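Long-range contacts in PelA (Pseudomonas aeruginosa, PDB 5TCB), which carries a glycoside hydrolase domain, the part described here, and probably also has deacetylase activity: residues P68-S73 with Q127-L132; L132-L137 with L169-N174; A191-H196 with I234-P239; E240-A245 with L269-V274. All blocks are in the same frame, centred on the assembly; numbering follows the deposited sequence.

Interaction 1 of 4, residues P68-S73 with Q127-L132; sequences PFAYLS and QGYAGL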
loop_
_atom_site.group_PDB
_atom_site.type_symbol
_atom_site.label_atom_id
_atom_site.label_comp_id
_atom_site.label_asym_id
_atom_site.label_seq_id
_atom_site.Cartn_x
_atom_site.Cartn_y
_atom_site.Cartn_z
ATOM N N PRO A 68 -6.878 11.711 3.388
ATOM C CA PRO A 68 -6.927 10.867 2.193
ATOM C C PRO A 68 -5.559 10.635 1.584
ATOM O O PRO A 68 -4.764 11.559 1.409
ATOM C CB PRO A 68 -7.834 11.664 1.255
ATOM C CG PRO A 68 -7.532 13.084 1.580
ATOM C CD PRO A 68 -7.303 13.091 3.093
ATOM N N PHE A 69 -5.318 9.369 1.267
ATOM C CA PHE A 69 -4.087 8.889 0.630
ATOM C C PHE A 69 -4.412 8.342 -0.751
ATOM O O PHE A 69 -5.426 7.664 -0.933
ATOM C CB PHE A 69 -3.441 7.750 1.428
ATOM C CG PHE A 69 -2.880 8.158 2.754
ATOM C CD1 PHE A 69 -3.717 8.436 3.808
ATOM C CD2 PHE A 69 -1.501 8.256 2.954
ATOM C CE1 PHE A 69 -3.188 8.814 5.046
ATOM C CE2 PHE A 69 -0.976 8.602 4.145
ATOM C CZ PHE A 69 -1.814 8.899 5.213
ATOM N N ALA A 70 -3.529 8.598 -1.719
ATOM C CA ALA A 70 -3.655 8.032 -3.056
ATOM C C ALA A 70 -2.736 6.818 -3.213
ATOM O O ALA A 70 -1.557 6.856 -2.818
ATOM C CB ALA A 70 -3.318 9.072 -4.121
ATOM N N TYR A 71 -3.301 5.747 -3.774
ATOM C CA TYR A 71 -2.530 4.561 -4.140
ATOM C C TYR A 71 -1.451 4.893 -5.153
ATOM O O TYR A 71 -1.701 5.538 -6.172
ATOM C CB TYR A 71 -3.475 3.500 -4.685
ATOM C CG TYR A 71 -2.788 2.225 -5.089
ATOM C CD1 TYR A 71 -2.356 2.049 -6.388
ATOM C CD2 TYR A 71 -2.566 1.229 -4.179
ATOM C CE1 TYR A 71 -1.705 0.883 -6.772
ATOM C CE2 TYR A 71 -1.919 0.044 -4.565
ATOM C CZ TYR A 71 -1.502 -0.096 -5.855
ATOM O OH TYR A 71 -0.838 -1.239 -6.279
ATOM N N LEU A 72 -0.249 4.368 -4.911
ATOM C CA LEU A 72 0.821 4.486 -5.900
ATOM C C LEU A 72 1.679 3.232 -5.848
ATOM O O LEU A 72 2.384 2.983 -4.856
ATOM C CB LEU A 72 1.689 5.714 -5.645
ATOM C CG LEU A 72 2.784 5.981 -6.691
ATOM C CD1 LEU A 72 2.203 6.285 -8.058
ATOM C CD2 LEU A 72 3.702 7.103 -6.277
ATOM N N SER A 73 1.691 2.480 -6.951
ATOM C CA SER A 73 2.517 1.282 -7.065
ATOM C C SER A 73 3.924 1.673 -7.534
ATOM O O SER A 73 4.107 2.214 -8.624
ATOM C CB SER A 73 1.851 0.287 -8.002
ATOM O OG SER A 73 2.727 -0.819 -8.256
ATOM N N GLN A 127 -3.832 17.505 -6.492
ATOM C CA GLN A 127 -5.224 17.099 -6.334
ATOM C C GLN A 127 -5.717 17.161 -4.899
ATOM O O GLN A 127 -6.924 17.011 -4.679
ATOM C CB GLN A 127 -5.415 15.677 -6.831
ATOM C CG GLN A 127 -5.319 15.489 -8.324
ATOM C CD GLN A 127 -6.207 14.348 -8.748
ATOM O OE1 GLN A 127 -7.430 14.512 -8.879
ATOM N NE2 GLN A 127 -5.620 13.177 -8.912
ATOM N N GLY A 128 -4.836 17.361 -3.927
ATOM C CA GLY A 128 -5.254 17.529 -2.553
ATOM C C GLY A 128 -4.992 16.357 -1.655
ATOM O O GLY A 128 -5.331 16.429 -0.474
ATOM N N TYR A 129 -4.363 15.295 -2.139
ATOM C CA TYR A 129 -4.106 14.159 -1.270
ATOM C C TYR A 129 -3.142 14.546 -0.157
ATOM O O TYR A 129 -2.194 15.305 -0.347
ATOM C CB TYR A 129 -3.574 12.951 -2.076
ATOM C CG TYR A 129 -4.683 12.340 -2.872
ATOM C CD1 TYR A 129 -5.577 11.461 -2.275
ATOM C CD2 TYR A 129 -4.885 12.682 -4.205
ATOM C CE1 TYR A 129 -6.629 10.927 -2.987
ATOM C CE2 TYR A 129 -5.940 12.168 -4.914
ATOM C CZ TYR A 129 -6.813 11.285 -4.307
ATOM O OH TYR A 129 -7.898 10.767 -5.005
ATOM N N ALA A 130 -3.390 14.009 1.031
ATOM C CA ALA A 130 -2.516 14.232 2.175
ATOM C C ALA A 130 -1.335 13.285 2.219
ATOM O O ALA A 130 -0.426 13.470 3.038
ATOM C CB ALA A 130 -3.319 14.097 3.456
ATOM N N GLY A 131 -1.341 12.262 1.382
ATOM C CA GLY A 131 -0.279 11.283 1.402
ATOM C C GLY A 131 -0.452 10.290 0.277
ATOM O O GLY A 131 -1.413 10.339 -0.505
ATOM N N LEU A 132 0.523 9.366 0.226
ATOM C CA LEU A 132 0.562 8.298 -0.749
ATOM C C LEU A 132 0.672 6.966 -0.029
ATOM O O LEU A 132 1.400 6.853 0.960
ATOM C CB LEU A 132 1.769 8.413 -1.655
ATOM C CG LEU A 132 1.928 9.721 -2.426
ATOM C CD1 LEU A 132 3.286 9.790 -3.142
ATOM C CD2 LEU A 132 0.807 9.905 -3.400
#
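Ala-70 and Tyr-129 form the tightly packed part of this contact: the methyl CB of Ala-70 sits over the centre of the Tyr-129 ring, 3.7 Å above its plane, in a CH-pi contact. The ring turns back over strand 67-73 because Tyr-129 places CG beside its own backbone N (chi1 -73°), and its edge meets the carbonyl of Pro-68. That carbonyl is gripped from the same loop, Ala-130 N donating to Pro-68 O at 2.8 Å almost straight down the C=O bond, while Gly-131 N adds a weak bond. One step on, Ala-70 N donates to Gly-131 O at 3.0 Å, the start of parallel pairing. On the face of the sheet away from Tyr-129, Phe-69 runs obliquely past the bare backbone of Gly-131, its CD2 3.5 Å from Gly-131 C. Packing relaxes at both ends. Leu-72 and Leu-132 lie side by side, pointing the same way, with Leu-72 CD2 and Leu-132 CD1 4.1 Å apart, and Pro-68 CD only brushes Ala-130 CB near the partly exposed turn, where Gly-128 ends helix 111-126 in a Schellman motif. A helix returning the chain to a neighbouring parallel strand is the beta-alpha-beta logic of a beta/alpha barrel, consistent with this GH114 domain.

Interaction 2 of 4, residues L132-L137 with L169-N174; sequences LFLDTL and LKLFFN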
loop_
_atom_site.group_PDB
_atom_site.type_symbol
_atom_site.label_atom_id
_atom_site.label_comp_id
_atom_site.label_asym_id
_atom_site.label_seq_id
_atom_site.Cartn_x
_atom_site.Cartn_y
_atom_site.Cartn_z
ATOM N N LEU A 132 0.523 9.366 0.226
ATOM C CA LEU A 132 0.562 8.298 -0.749
ATOM C C LEU A 132 0.672 6.966 -0.029
ATOM O O LEU A 132 1.400 6.853 0.960
ATOM C CB LEU A 132 1.769 8.413 -1.655
ATOM C CG LEU A 132 1.928 9.721 -2.426
ATOM C CD1 LEU A 132 3.286 9.790 -3.142
ATOM C CD2 LEU A 132 0.807 9.905 -3.400
ATOM N N PHE A 133 -0.061 5.977 -0.529
ATOM C CA PHE A 133 0.100 4.597 -0.096
ATOM C C PHE A 133 1.013 3.930 -1.107
ATOM O O PHE A 133 0.643 3.773 -2.274
ATOM C CB PHE A 133 -1.225 3.863 0.025
ATOM C CG PHE A 133 -1.061 2.437 0.512
ATOM C CD1 PHE A 133 -0.727 2.189 1.820
ATOM C CD2 PHE A 133 -1.229 1.367 -0.334
ATOM C CE1 PHE A 133 -0.564 0.903 2.283
ATOM C CE2 PHE A 133 -1.042 0.061 0.133
ATOM C CZ PHE A 133 -0.733 -0.145 1.448
ATOM N N LEU A 134 2.202 3.588 -0.672
ATOM C CA LEU A 134 3.254 3.089 -1.563
ATOM C C LEU A 134 3.258 1.566 -1.587
ATOM O O LEU A 134 3.656 0.910 -0.615
ATOM C CB LEU A 134 4.612 3.646 -1.140
ATOM C CG LEU A 134 4.687 5.178 -1.064
ATOM C CD1 LEU A 134 6.096 5.590 -0.632
ATOM C CD2 LEU A 134 4.317 5.820 -2.392
ATOM N N ASP A 135 2.841 1.005 -2.718
ATOM C CA ASP A 135 2.728 -0.428 -2.889
ATOM C C ASP A 135 3.926 -0.967 -3.670
ATOM O O ASP A 135 4.768 -0.223 -4.199
ATOM C CB ASP A 135 1.411 -0.745 -3.610
ATOM C CG ASP A 135 0.943 -2.178 -3.451
ATOM O OD1 ASP A 135 1.419 -2.916 -2.560
ATOM O OD2 ASP A 135 0.051 -2.568 -4.239
ATOM N N THR A 136 3.960 -2.291 -3.740
ATOM C CA THR A 136 4.958 -3.115 -4.448
ATOM C C THR A 136 6.394 -2.696 -4.123
ATOM O O THR A 136 7.277 -2.661 -4.982
ATOM C CB THR A 136 4.669 -3.184 -5.959
ATOM O OG1 THR A 136 4.615 -1.890 -6.555
ATOM C CG2 THR A 136 3.355 -3.912 -6.189
ATOM N N LEU A 137 6.652 -2.487 -2.834
ATOM C CA LEU A 137 7.982 -2.172 -2.334
ATOM C C LEU A 137 8.862 -3.400 -2.222
ATOM O O LEU A 137 10.059 -3.255 -1.927
ATOM C CB LEU A 137 7.896 -1.492 -0.958
ATOM C CG LEU A 137 7.091 -0.197 -0.971
ATOM C CD1 LEU A 137 7.123 0.426 0.436
ATOM C CD2 LEU A 137 7.607 0.813 -1.998
ATOM N N LEU A 169 3.442 15.252 1.539
ATOM C CA LEU A 169 2.769 13.967 1.399
ATOM C C LEU A 169 3.255 13.009 2.474
ATOM O O LEU A 169 4.435 12.620 2.492
ATOM C CB LEU A 169 3.013 13.378 0.008
ATOM C CG LEU A 169 2.419 14.162 -1.145
ATOM C CD1 LEU A 169 2.796 13.499 -2.444
ATOM C CD2 LEU A 169 0.895 14.193 -1.000
ATOM N N LYS A 170 2.346 12.581 3.344
ATOM C CA LYS A 170 2.682 11.479 4.244
ATOM C C LYS A 170 2.857 10.216 3.431
ATOM O O LYS A 170 2.046 9.931 2.549
ATOM C CB LYS A 170 1.580 11.263 5.282
ATOM C CG LYS A 170 1.429 12.384 6.264
ATOM C CD LYS A 170 0.368 12.060 7.298
ATOM C CE LYS A 170 0.214 13.176 8.298
ATOM N NZ LYS A 170 1.291 13.125 9.292
ATOM N N LEU A 171 3.918 9.460 3.719
ATOM C CA LEU A 171 4.208 8.223 2.999
ATOM C C LEU A 171 3.823 7.023 3.871
ATOM O O LEU A 171 4.398 6.791 4.936
ATOM C CB LEU A 171 5.673 8.168 2.567
ATOM C CG LEU A 171 6.149 9.346 1.703
ATOM C CD1 LEU A 171 7.586 9.135 1.288
ATOM C CD2 LEU A 171 5.248 9.584 0.486
ATOM N N PHE A 172 2.835 6.280 3.399
ATOM C CA PHE A 172 2.244 5.143 4.082
ATOM C C PHE A 172 2.752 3.934 3.302
ATOM O O PHE A 172 2.318 3.671 2.176
ATOM C CB PHE A 172 0.721 5.317 4.076
ATOM C CG PHE A 172 -0.079 4.245 4.758
ATOM C CD1 PHE A 172 0.484 3.225 5.494
ATOM C CD2 PHE A 172 -1.456 4.318 4.651
ATOM C CE1 PHE A 172 -0.332 2.263 6.086
ATOM C CE2 PHE A 172 -2.287 3.374 5.243
ATOM C CZ PHE A 172 -1.727 2.342 5.966
ATOM N N PHE A 173 3.750 3.256 3.864
ATOM C CA PHE A 173 4.415 2.164 3.155
ATOM C C PHE A 173 3.586 0.882 3.267
ATOM O O PHE A 173 3.090 0.556 4.350
ATOM C CB PHE A 173 5.779 1.849 3.766
ATOM C CG PHE A 173 6.908 2.778 3.410
ATOM C CD1 PHE A 173 6.707 4.094 3.065
ATOM C CD2 PHE A 173 8.211 2.296 3.453
ATOM C CE1 PHE A 173 7.799 4.921 2.776
ATOM C CE2 PHE A 173 9.276 3.107 3.184
ATOM C CZ PHE A 173 9.076 4.418 2.847
ATOM N N ASN A 174 3.483 0.133 2.173
ATOM C CA ASN A 174 3.103 -1.291 2.228
ATOM C C ASN A 174 4.381 -2.097 2.404
ATOM O O ASN A 174 5.163 -2.258 1.468
ATOM C CB ASN A 174 2.328 -1.727 0.996
ATOM C CG ASN A 174 1.631 -3.070 1.198
ATOM O OD1 ASN A 174 1.683 -3.624 2.307
ATOM N ND2 ASN A 174 0.975 -3.587 0.172
HETATM O O HOH W 1 4.800 -3.348 -0.923
#
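Phe-133 and Phe-172 make a T-shaped pair: the edge of Phe-133, led by CD1, points at one face of the Phe-172 ring from 3.6 Å above its plane and toward the rim, with the planes at 78°. Both rings extend from their strands with CG anti to the backbone N (chi1 -178° and -179°), and the far end of Phe-133 reaches on to Asn-174, CZ lying 3.5 Å from its CB. The Phe-173 ring, on the other face of the sheet, takes Leu-134 CD1 and Leu-137 CD1 obliquely, the latter 3.7 Å from Phe-173 CD2. On the same face, toward the start of the strands, Leu-132 CD1 meets Leu-169 CD1 at 3.8 Å. Between these layers four backbone bonds pair the strands in parallel, from Leu-132 N with Lys-170 O to Asn-174 N with Leu-134 O. Past the last of them, Asn-174 ND2 donates to Asp-135 OD1 at 2.8 Å; Thr-136 N reaches the same oxygen from the opposite face of the carboxylate, so two bonds hold its rotation. Tyr-71 takes the other oxygen, OD2, and Asn-174 ND2 also hydrogen-bonds to Glu-193 OE2. A water joins Leu-137 N to Asn-174 O. Strand 131-135, helix 145-165 and strand 170-174 form a classic beta-alpha-beta unit, and its polar cluster gathers at the C-terminal strand ends, where beta/alpha barrels generally carry their active sites.

Interaction 3 of 4, residues A191-H196 with I234-P239; sequences AVESIH and IDYLPP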
loop_
_atom_site.group_PDB
_atom_site.type_symbol
_atom_site.label_atom_id
_atom_site.label_comp_id
_atom_site.label_asym_id
_atom_site.label_seq_id
_atom_site.Cartn_x
_atom_site.Cartn_y
_atom_site.Cartn_z
ATOM N N ALA A 191 1.956 -0.738 6.520
ATOM C CA ALA A 191 0.915 -1.748 6.431
ATOM C C ALA A 191 1.510 -3.116 6.144
ATOM O O ALA A 191 2.595 -3.259 5.569
ATOM C CB ALA A 191 -0.109 -1.410 5.346
ATOM N N VAL A 192 0.737 -4.138 6.499
ATOM C CA VAL A 192 1.096 -5.522 6.252
ATOM C C VAL A 192 -0.144 -6.313 5.866
ATOM O O VAL A 192 -1.102 -6.407 6.642
ATOM C CB VAL A 192 1.777 -6.183 7.460
ATOM C CG1 VAL A 192 2.107 -7.660 7.130
ATOM C CG2 VAL A 192 3.016 -5.429 7.847
ATOM N N GLU A 193 -0.121 -6.888 4.671
ATOM C CA GLU A 193 -1.043 -7.934 4.276
ATOM C C GLU A 193 -0.326 -9.258 4.491
ATOM O O GLU A 193 0.636 -9.541 3.731
ATOM C CB GLU A 193 -1.433 -7.827 2.798
ATOM C CG GLU A 193 -1.912 -6.481 2.320
ATOM C CD GLU A 193 -1.896 -6.441 0.799
ATOM O OE1 GLU A 193 -2.878 -6.880 0.165
ATOM O OE2 GLU A 193 -0.878 -6.000 0.230
ATOM N N SER A 194 -0.676 -10.103 5.461
ATOM C CA SER A 194 -1.779 -9.980 6.404
ATOM C C SER A 194 -1.279 -10.551 7.724
ATOM O O SER A 194 -0.208 -11.170 7.773
ATOM C CB SER A 194 -3.007 -10.744 5.912
ATOM O OG SER A 194 -3.561 -10.172 4.749
ATOM N N ILE A 195 -2.062 -10.407 8.793
ATOM C CA ILE A 195 -1.610 -10.842 10.113
ATOM C C ILE A 195 -2.243 -12.185 10.465
ATOM O O ILE A 195 -1.530 -13.170 10.701
ATOM C CB ILE A 195 -1.892 -9.766 11.181
ATOM C CG1 ILE A 195 -1.130 -8.464 10.885
ATOM C CG2 ILE A 195 -1.543 -10.270 12.600
ATOM C CD1 ILE A 195 0.392 -8.611 10.732
ATOM N N HIS A 196 -3.569 -12.264 10.493
ATOM C CA HIS A 196 -4.240 -13.517 10.815
ATOM C C HIS A 196 -5.038 -14.081 9.654
ATOM O O HIS A 196 -4.959 -15.287 9.359
ATOM C CB HIS A 196 -5.183 -13.330 12.012
ATOM C CG HIS A 196 -4.485 -12.984 13.286
ATOM N ND1 HIS A 196 -3.537 -13.806 13.860
ATOM C CD2 HIS A 196 -4.606 -11.913 14.105
ATOM C CE1 HIS A 196 -3.097 -13.248 14.975
ATOM N NE2 HIS A 196 -3.734 -12.102 15.149
ATOM N N ILE A 234 -3.730 -5.238 7.210
ATOM C CA ILE A 234 -4.735 -5.399 6.156
ATOM C C ILE A 234 -5.023 -6.888 6.062
ATOM O O ILE A 234 -4.278 -7.644 5.432
ATOM C CB ILE A 234 -4.280 -4.851 4.799
ATOM C CG1 ILE A 234 -3.840 -3.407 4.902
ATOM C CG2 ILE A 234 -5.449 -4.951 3.814
ATOM C CD1 ILE A 234 -3.114 -2.907 3.608
ATOM N N ASP A 235 -6.121 -7.308 6.693
ATOM C CA ASP A 235 -6.574 -8.685 6.680
ATOM C C ASP A 235 -7.828 -8.811 5.821
ATOM O O ASP A 235 -8.507 -7.834 5.506
ATOM C CB ASP A 235 -6.837 -9.177 8.110
ATOM C CG ASP A 235 -5.555 -9.590 8.831
ATOM O OD1 ASP A 235 -4.481 -9.003 8.534
ATOM O OD2 ASP A 235 -5.631 -10.499 9.682
ATOM N N TYR A 236 -8.128 -10.051 5.440
ATOM C CA TYR A 236 -9.136 -10.317 4.421
ATOM C C TYR A 236 -10.135 -11.346 4.923
ATOM O O TYR A 236 -9.751 -12.476 5.256
ATOM C CB TYR A 236 -8.462 -10.795 3.126
ATOM C CG TYR A 236 -7.636 -9.710 2.487
ATOM C CD1 TYR A 236 -6.255 -9.768 2.515
ATOM C CD2 TYR A 236 -8.245 -8.636 1.862
ATOM C CE1 TYR A 236 -5.495 -8.753 1.918
ATOM C CE2 TYR A 236 -7.501 -7.604 1.287
ATOM C CZ TYR A 236 -6.134 -7.690 1.312
ATOM O OH TYR A 236 -5.410 -6.680 0.705
ATOM N N LEU A 237 -11.417 -10.946 4.966
ATOM C CA LEU A 237 -12.543 -11.846 5.225
ATOM C C LEU A 237 -13.674 -11.430 4.299
ATOM O O LEU A 237 -13.846 -10.234 4.034
ATOM C CB LEU A 237 -13.034 -11.810 6.679
ATOM C CG LEU A 237 -12.130 -12.495 7.699
ATOM C CD1 LEU A 237 -12.630 -12.217 9.106
ATOM C CD2 LEU A 237 -12.061 -14.009 7.453
ATOM N N PRO A 238 -14.463 -12.380 3.810
ATOM C CA PRO A 238 -15.512 -12.047 2.843
ATOM C C PRO A 238 -16.690 -11.355 3.507
ATOM O O PRO A 238 -16.834 -11.381 4.739
ATOM C CB PRO A 238 -15.910 -13.423 2.280
ATOM C CG PRO A 238 -15.671 -14.360 3.422
ATOM C CD PRO A 238 -14.388 -13.830 4.056
ATOM N N PRO A 239 -17.575 -10.754 2.717
ATOM C CA PRO A 239 -18.655 -9.956 3.319
ATOM C C PRO A 239 -19.564 -10.755 4.219
ATOM O O PRO A 239 -20.074 -10.213 5.211
ATOM C CB PRO A 239 -19.408 -9.404 2.097
ATOM C CG PRO A 239 -18.367 -9.346 1.032
ATOM C CD PRO A 239 -17.507 -10.557 1.258
#
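Glu-193 and Tyr-236 meet because both place CG beside the backbone N, and the glutamate (chi1 -51°) then runs extended past CG until OE1 accepts the Tyr-236 hydroxyl at 2.6 Å. The pair sits at the C-terminal ends of strands 187-192 and 231-236, neighbours in the parallel sheet of this GH114 domain, consistent with a beta/alpha barrel. OE1 approaches the tyrosine ring at its edge and is met on the anti side of the carboxylate, whose plane stands 62° from the ring; the other oxygen, OE2, accepts from Asn-174. Alongside, Glu-193 CG packs on Ile-234 CB at 3.8 Å, and Ala-191 CB touches Ile-234 CD1. One backbone bond crosses between the segments, from Ile-234 N to Val-192 O. Farther along, the peptide bond before Ser-194 is cis, and side chains make the polar contacts. Ser-194 OG donates to Ile-234 O at 2.7 Å, lying in the carbonyl plane. Asp-235 turns its carboxylate onto the backbone of the departing loop, where each oxygen receives an N-H on its syn side. Ala-197 N adds a further bond to OD2, so consecutive backbone amides are satisfied by one buried acid. The fit is close at both oxygens: Ile-195 N lies 2.8 Å from Asp-235 OD1, and His-196 N lies 2.8 Å from Asp-235 OD2.

Interaction 4 of 4, residues E240-A245 with L269-V274; sequences ERRDEA and LGVSDV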
loop_
_atom_site.group_PDB
_atom_site.type_symbol
_atom_site.label_atom_id
_atom_site.label_comp_id
_atom_site.label_asym_id
_atom_site.label_seq_id
_atom_site.Cartn_x
_atom_site.Cartn_y
_atom_site.Cartn_z
ATOM N N GLU A 240 -19.847 -12.018 3.876
ATOM C CA GLU A 240 -20.741 -12.832 4.689
ATOM C C GLU A 240 -20.180 -13.099 6.082
ATOM O O GLU A 240 -20.953 -13.449 6.982
ATOM C CB GLU A 240 -21.072 -14.138 3.962
ATOM C CG GLU A 240 -19.902 -15.085 3.714
ATOM C CD GLU A 240 -19.178 -14.838 2.401
ATOM O OE1 GLU A 240 -19.325 -13.751 1.778
ATOM O OE2 GLU A 240 -18.410 -15.756 2.014
ATOM N N ARG A 241 -18.866 -12.917 6.273
ATOM C CA ARG A 241 -18.206 -13.106 7.559
ATOM C C ARG A 241 -17.942 -11.781 8.277
ATOM O O ARG A 241 -16.970 -11.662 9.024
ATOM C CB ARG A 241 -16.899 -13.879 7.369
ATOM C CG ARG A 241 -17.048 -15.197 6.581
ATOM C CD ARG A 241 -17.631 -16.358 7.406
ATOM N NE ARG A 241 -19.051 -16.191 7.719
ATOM C CZ ARG A 241 -20.062 -16.702 7.015
ATOM N NH1 ARG A 241 -21.316 -16.472 7.400
ATOM N NH2 ARG A 241 -19.837 -17.443 5.936
ATOM N N ARG A 242 -18.832 -10.791 8.104
ATOM C CA ARG A 242 -18.645 -9.485 8.730
ATOM C C ARG A 242 -18.601 -9.589 10.256
ATOM O O ARG A 242 -17.849 -8.852 10.904
ATOM C CB ARG A 242 -19.766 -8.555 8.273
ATOM C CG ARG A 242 -19.559 -7.121 8.636
ATOM C CD ARG A 242 -20.614 -6.233 7.999
ATOM N NE ARG A 242 -20.425 -4.831 8.351
ATOM C CZ ARG A 242 -19.578 -4.001 7.763
ATOM N NH1 ARG A 242 -18.847 -4.403 6.749
ATOM N NH2 ARG A 242 -19.493 -2.750 8.193
ATOM N N ASP A 243 -19.389 -10.494 10.849
ATOM C CA ASP A 243 -19.306 -10.695 12.294
ATOM C C ASP A 243 -17.898 -11.133 12.692
ATOM O O ASP A 243 -17.325 -10.627 13.669
ATOM C CB ASP A 243 -20.338 -11.735 12.757
ATOM C CG ASP A 243 -21.775 -11.227 12.674
ATOM O OD1 ASP A 243 -21.990 -9.998 12.722
ATOM O OD2 ASP A 243 -22.679 -12.077 12.577
ATOM N N GLU A 244 -17.311 -12.047 11.928
ATOM C CA GLU A 244 -15.960 -12.497 12.232
ATOM C C GLU A 244 -14.946 -11.388 11.991
ATOM O O GLU A 244 -13.928 -11.303 12.694
ATOM C CB GLU A 244 -15.629 -13.716 11.381
ATOM C CG GLU A 244 -16.339 -14.997 11.802
ATOM C CD GLU A 244 -17.727 -15.171 11.201
ATOM O OE1 GLU A 244 -18.322 -14.192 10.703
ATOM O OE2 GLU A 244 -18.252 -16.305 11.247
ATOM N N ALA A 245 -15.206 -10.537 11.001
ATOM C CA ALA A 245 -14.303 -9.425 10.729
ATOM C C ALA A 245 -14.288 -8.424 11.876
ATOM O O ALA A 245 -13.230 -7.874 12.211
ATOM C CB ALA A 245 -14.715 -8.738 9.436
ATOM N N LEU A 269 -17.051 -1.876 2.155
ATOM C CA LEU A 269 -16.913 -1.096 3.381
ATOM C C LEU A 269 -16.583 -2.064 4.521
ATOM O O LEU A 269 -17.423 -2.437 5.339
ATOM C CB LEU A 269 -18.171 -0.279 3.632
ATOM C CG LEU A 269 -18.299 1.031 2.867
ATOM C CD1 LEU A 269 -19.702 1.590 3.012
ATOM C CD2 LEU A 269 -17.252 2.040 3.378
ATOM N N GLY A 270 -15.312 -2.445 4.570
ATOM C CA GLY A 270 -14.808 -3.327 5.599
ATOM C C GLY A 270 -14.750 -2.634 6.946
ATOM O O GLY A 270 -15.210 -1.508 7.132
ATOM N N VAL A 271 -14.150 -3.336 7.914
ATOM C CA VAL A 271 -14.227 -2.910 9.297
ATOM C C VAL A 271 -12.851 -2.617 9.866
ATOM O O VAL A 271 -11.888 -3.355 9.647
ATOM C CB VAL A 271 -14.961 -3.964 10.130
ATOM C CG1 VAL A 271 -16.416 -3.996 9.697
ATOM C CG2 VAL A 271 -14.344 -5.296 9.949
ATOM N N SER A 272 -12.790 -1.562 10.650
ATOM C CA SER A 272 -11.607 -1.157 11.379
ATOM C C SER A 272 -11.816 -1.149 12.885
ATOM O O SER A 272 -10.863 -1.370 13.625
ATOM C CB SER A 272 -11.135 0.243 10.897
ATOM O OG SER A 272 -9.870 0.592 11.467
ATOM N N ASP A 273 -13.032 -0.948 13.363
ATOM C CA ASP A 273 -13.293 -0.946 14.803
ATOM C C ASP A 273 -14.578 -1.718 15.044
ATOM O O ASP A 273 -15.204 -2.224 14.103
ATOM C CB ASP A 273 -13.341 0.487 15.339
ATOM C CG ASP A 273 -12.580 0.651 16.660
ATOM O OD1 ASP A 273 -12.565 -0.298 17.481
ATOM O OD2 ASP A 273 -11.993 1.735 16.871
ATOM N N VAL A 274 -14.950 -1.833 16.328
ATOM C CA VAL A 274 -16.160 -2.545 16.713
ATOM C C VAL A 274 -17.371 -1.660 16.447
ATOM O O VAL A 274 -17.257 -0.450 16.232
ATOM C CB VAL A 274 -16.100 -2.983 18.191
HETATM O O HOH W 2 -17.730 -0.511 7.882
#
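Arg-242 and Ala-245, on the first turn of a helix whose N-cap is Arg-241, face the irregular chain around Val-271, the CA atoms of Ala-245 and Val-271 being 6.7 Å apart. Val-271 splits its two methyls between them. CG2, set between its own backbone N and carbonyl carbon, presses on Ala-245 CB at 3.5 Å, tighter than ordinary van der Waals contact. CG1 lies over one face of the Arg-242 guanidinium, toward its rim, 3.6 Å from NH2. The arginine gets there by leaving the helix with CG anti to the backbone N (chi1 -169°) and staying extended to NE. Its plane is fixed by what lies at the edge: NH1 donates to Leu-269 O at 2.8 Å in a nearly straight bond (166°), with the acceptor close to the guanidinium plane, and Tyr-268 OH is a second partner of NH1. A water accepts from NH2 at 2.9 Å and in turn donates a hydrogen bond to Gly-270 O, so one side chain holds two successive carbonyls, one directly and one through water. Both Ala-245 and Val-271 also pack on Val-261 of strand 258-262, where Val-271 is backbone-bonded to Val-261 as well, while Ser-272 OG bonds to Pro-259 O and Val-27 N, linking the last strand to the start of the first.

The four contacts follow one another along the chain, each closing before the next opens, apart from Leu-132, which interactions 1 and 2 share. Interactions 1 to 3 sit on the same eight-stranded parallel sheet. Centres of interactions 1 and 2 are 9 Å apart, and both use strand 131-135; interaction 3 lies 17 Å from interaction 2 between centres, yet strands 170-174 and 187-192 are neighbours and touch, with Asn-174 meeting Glu-193. Interaction 4, 11 Å from interaction 3 between centres, packs helix 242-254 against the C-terminal tail, and Leu-237 bridges the two. Together they run across the sheet from its middle strands to its last strand and the C-terminal tail, consistent with a beta/alpha barrel.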